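Local atomic coordinates of Blo t 1 allergen (PDB entry 5JT8), a protein that is a mite allergen of the papain family, probably made as a cysteine protease zymogen whose N-terminal propeptide inhibits the enzyme until it is removed. Residues A[115-120]-A[243-248]. Sequence-based numbering, arbitrary orientation.
Sequences QNFDWR and TIQQHG
Trp119, directly after strand 117-118, reaches the last turn of helix 237-247 and meets it with the pyrrole side of its indole. From CB the chain turns to set CG anti to the carbonyl carbon (chi1 -83°), which swings the ring toward the helix end. Trp119 CD1 then lies 3.8 Å from Ile244 CG2, the methyl that sits anti to its own backbone N. Next along the rim, Trp119 NE1 donates to Ile244 O over 3.0 Å with an N-H...O angle of 156°. The oxygen lies at the indole edge, close to the ring plane, yet the nitrogen approaches 46° out of the carbonyl plane, not on a lone pair. Gly248 CA, just past the helix, is 3.5 Å from Trp119 NE1, and Trp119 CZ2 ends the contact 3.9 Å from Gln245 O. Phe117, on strand 117-118, extends CG anti to its backbone N and fills the neighbouring position: Gln245 CA lies over one face of its ring, and Phe117 CE2 touches Gln245 CG at 3.9 Å. Ring and amide planes there are nearly perpendicular, while Phe117 CE1 rests on a face of the indole, offset toward its rim. On the far side of the strand, Asp118 caps Arg120 N with OD1, and Arg120 grips its carboxylate side-on through NE and NH2, with Arg120 NH2 2.8 Å from Asp118 OD2. Strand 281-291 backs the contact, with Trp288 touching both Phe117 and Ile244. Helix 237-247 is thereby packed against the sheet within the beta-rich domain, as in papain. Ile244 O, at the C-terminal end of the helix, receives a weak bond from Gly248 N and a second one from the indole N-H, which would limit rotation of the indole within an otherwise largely apolar contact.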
ATOM      1  N   GLN A 115      17.485   4.848 -16.534  1.00 31.53           N
ATOM      2  CA  GLN A 115      18.027   4.475 -15.233  1.00 33.55           C
ATOM      3  C   GLN A 115      17.111   4.966 -14.113  1.00 34.56           C
ATOM      4  O   GLN A 115      16.928   4.276 -13.115  1.00 39.16           O
ATOM      5  CB  GLN A 115      19.449   5.039 -15.044  1.00 36.45           C
ATOM      6  CG  GLN A 115      20.087   4.629 -13.705  1.00 44.46           C
ATOM      7  CD  GLN A 115      21.580   4.956 -13.600  1.00 55.74           C
ATOM      8  OE1 GLN A 115      21.982   6.119 -13.678  1.00 61.03           O
ATOM      9  NE2 GLN A 115      22.402   3.926 -13.398  1.00 54.00           N
ATOM     10  N   ASN A 116      16.541   6.158 -14.277  1.00 35.40           N
ATOM     11  CA  ASN A 116      15.627   6.716 -13.273  1.00 34.86           C
ATOM     12  C   ASN A 116      14.292   7.076 -13.878  1.00 33.51           C
ATOM     13  O   ASN A 116      14.219   7.595 -14.988  1.00 36.52           O
ATOM     14  CB  ASN A 116      16.216   7.971 -12.608  1.00 33.49           C
ATOM     15  CG  ASN A 116      17.563   7.720 -11.972  1.00 44.63           C
ATOM     16  OD1 ASN A 116      17.662   7.104 -10.910  1.00 44.85           O
ATOM     17  ND2 ASN A 116      18.613   8.205 -12.616  1.00 43.02           N
ATOM     18  N   PHE A 117      13.231   6.821 -13.134  1.00 29.49           N
ATOM     19  CA  PHE A 117      11.891   7.175 -13.562  1.00 32.35           C
ATOM     20  C   PHE A 117      11.065   7.397 -12.294  1.00 32.88           C
ATOM     21  O   PHE A 117      11.040   6.551 -11.415  1.00 32.30           O
ATOM     22  CB  PHE A 117      11.292   6.075 -14.448  1.00 34.11           C
ATOM     23  CG  PHE A 117      10.011   6.468 -15.135  1.00 34.44           C
ATOM     24  CD1 PHE A 117       8.794   6.392 -14.471  1.00 37.36           C
ATOM     25  CD2 PHE A 117      10.022   6.907 -16.452  1.00 41.36           C
ATOM     26  CE1 PHE A 117       7.611   6.754 -15.107  1.00 37.90           C
ATOM     27  CE2 PHE A 117       8.845   7.271 -17.092  1.00 40.76           C
ATOM     28  CZ  PHE A 117       7.638   7.192 -16.419  1.00 40.73           C
ATOM     29  N   ASP A 118      10.410   8.544 -12.198  1.00 30.71           N
ATOM     30  CA  ASP A 118       9.680   8.909 -10.990  1.00 35.26           C
ATOM     31  C   ASP A 118       8.394   9.643 -11.386  1.00 34.55           C
ATOM     32  O   ASP A 118       8.446  10.803 -11.779  1.00 31.02           O
ATOM     33  CB  ASP A 118      10.573   9.787 -10.087  1.00 34.99           C
ATOM     34  CG  ASP A 118       9.995  10.002  -8.692  1.00 32.75           C
ATOM     35  OD1 ASP A 118       8.808   9.697  -8.473  1.00 35.21           O
ATOM     36  OD2 ASP A 118      10.734  10.478  -7.812  1.00 28.52           O
ATOM     37  N   TRP A 119       7.243   8.977 -11.297  1.00 30.43           N
ATOM     38  CA  TRP A 119       5.985   9.645 -11.630  1.00 30.40           C
ATOM     39  C   TRP A 119       5.733  10.895 -10.772  1.00 28.12           C
ATOM     40  O   TRP A 119       5.032  11.809 -11.210  1.00 35.56           O
ATOM     41  CB  TRP A 119       4.800   8.683 -11.504  1.00 27.21           C
ATOM     42  CG  TRP A 119       4.603   7.841 -12.708  1.00 24.03           C
ATOM     43  CD1 TRP A 119       4.741   6.475 -12.790  1.00 23.18           C
ATOM     44  CD2 TRP A 119       4.234   8.285 -14.021  1.00 24.93           C
ATOM     45  NE1 TRP A 119       4.479   6.052 -14.071  1.00 23.48           N
ATOM     46  CE2 TRP A 119       4.167   7.139 -14.847  1.00 25.51           C
ATOM     47  CE3 TRP A 119       3.975   9.544 -14.585  1.00 31.91           C
ATOM     48  CZ2 TRP A 119       3.833   7.207 -16.199  1.00 24.65           C
ATOM     49  CZ3 TRP A 119       3.652   9.617 -15.932  1.00 30.23           C
ATOM     50  CH2 TRP A 119       3.590   8.451 -16.731  1.00 27.47           C
ATOM     51  N   ARG A 120       6.322  10.962  -9.577  1.00 32.18           N
ATOM     52  CA  ARG A 120       6.185  12.168  -8.745  1.00 34.07           C
ATOM     53  C   ARG A 120       6.740  13.422  -9.430  1.00 40.62           C
ATOM     54  O   ARG A 120       6.379  14.549  -9.080  1.00 34.51           O
ATOM     55  CB  ARG A 120       6.899  12.003  -7.406  1.00 32.50           C
ATOM     56  CG  ARG A 120       6.384  10.890  -6.507  1.00 38.24           C
ATOM     57  CD  ARG A 120       7.251  10.788  -5.248  1.00 38.84           C
ATOM     58  NE  ARG A 120       8.632  10.447  -5.582  1.00 35.58           N
ATOM     59  CZ  ARG A 120       9.595  10.221  -4.693  1.00 36.91           C
ATOM     60  NH1 ARG A 120       9.331  10.298  -3.395  1.00 40.29           N
ATOM     61  NH2 ARG A 120      10.828   9.910  -5.103  1.00 30.06           N
ATOM     62  N   THR A 243       6.049  -1.700 -17.342  1.00 23.63           N
ATOM     63  CA  THR A 243       4.618  -1.524 -17.051  1.00 27.91           C
ATOM     64  C   THR A 243       4.363  -0.165 -16.409  1.00 27.41           C
ATOM     65  O   THR A 243       3.439   0.552 -16.789  1.00 30.14           O
ATOM     66  CB  THR A 243       4.104  -2.653 -16.142  1.00 29.91           C
ATOM     67  OG1 THR A 243       4.237  -3.901 -16.839  1.00 25.08           O
ATOM     68  CG2 THR A 243       2.626  -2.416 -15.711  1.00 17.24           C
ATOM     69  N   ILE A 244       5.224   0.206 -15.465  1.00 29.15           N
ATOM     70  CA  ILE A 244       5.115   1.492 -14.788  1.00 28.46           C
ATOM     71  C   ILE A 244       5.292   2.628 -15.775  1.00 28.96           C
ATOM     72  O   ILE A 244       4.553   3.612 -15.741  1.00 28.72           O
ATOM     73  CB  ILE A 244       6.145   1.609 -13.661  1.00 27.53           C
ATOM     74  CG1 ILE A 244       5.728   0.704 -12.494  1.00 26.89           C
ATOM     75  CG2 ILE A 244       6.300   3.069 -13.209  1.00 27.80           C
ATOM     76  CD1 ILE A 244       6.843   0.488 -11.463  1.00 24.30           C
ATOM     77  N   GLN A 245       6.271   2.482 -16.663  1.00 25.85           N
ATOM     78  CA  GLN A 245       6.514   3.488 -17.684  1.00 26.63           C
ATOM     79  C   GLN A 245       5.326   3.643 -18.653  1.00 30.05           C
ATOM     80  O   GLN A 245       4.945   4.770 -18.983  1.00 29.80           O
ATOM     81  CB  GLN A 245       7.780   3.160 -18.478  1.00 26.81           C
ATOM     82  CG  GLN A 245       8.155   4.265 -19.470  1.00 33.90           C
ATOM     83  CD  GLN A 245       9.440   3.990 -20.262  1.00 36.83           C
ATOM     84  OE1 GLN A 245      10.262   4.883 -20.448  1.00 40.54           O
ATOM     85  NE2 GLN A 245       9.588   2.774 -20.755  1.00 34.73           N
ATOM     86  N   GLN A 246       4.752   2.524 -19.109  1.00 23.42           N
ATOM     87  CA  GLN A 246       3.704   2.580 -20.126  1.00 26.07           C
ATOM     88  C   GLN A 246       2.272   2.653 -19.582  1.00 29.65           C
ATOM     89  O   GLN A 246       1.365   3.136 -20.279  1.00 27.24           O
ATOM     90  CB  GLN A 246       3.798   1.377 -21.072  1.00 32.16           C
ATOM     91  CG  GLN A 246       4.986   1.394 -22.038  1.00 46.43           C
ATOM     92  CD  GLN A 246       5.513   2.794 -22.382  1.00 66.15           C
ATOM     93  OE1 GLN A 246       6.670   3.110 -22.099  1.00 75.56           O
ATOM     94  NE2 GLN A 246       4.677   3.624 -23.016  1.00 68.07           N
ATOM     95  N   HIS A 247       2.041   2.168 -18.369  1.00 28.77           N
ATOM     96  CA  HIS A 247       0.665   2.185 -17.859  1.00 30.32           C
ATOM     97  C   HIS A 247       0.469   3.014 -16.585  1.00 31.12           C
ATOM     98  O   HIS A 247      -0.646   3.101 -16.084  1.00 26.31           O
ATOM     99  CB  HIS A 247       0.183   0.746 -17.639  1.00 29.29           C
ATOM    100  CG  HIS A 247       0.234  -0.085 -18.881  1.00 37.06           C
ATOM    101  ND1 HIS A 247      -0.679   0.052 -19.900  1.00 32.21           N
ATOM    102  CD2 HIS A 247       1.115  -1.033 -19.289  1.00 45.22           C
ATOM    103  CE1 HIS A 247      -0.379  -0.789 -20.875  1.00 39.47           C
ATOM    104  NE2 HIS A 247       0.705  -1.460 -20.529  1.00 41.62           N
ATOM    105  N   GLY A 248       1.535   3.646 -16.083  1.00 28.91           N
ATOM    106  CA  GLY A 248       1.419   4.449 -14.872  1.00 27.48           C
ATOM    107  C   GLY A 248       1.753   3.697 -13.587  1.00 28.24           C
ATOM    108  O   GLY A 248       2.210   2.547 -13.630  1.00 28.70           O
TER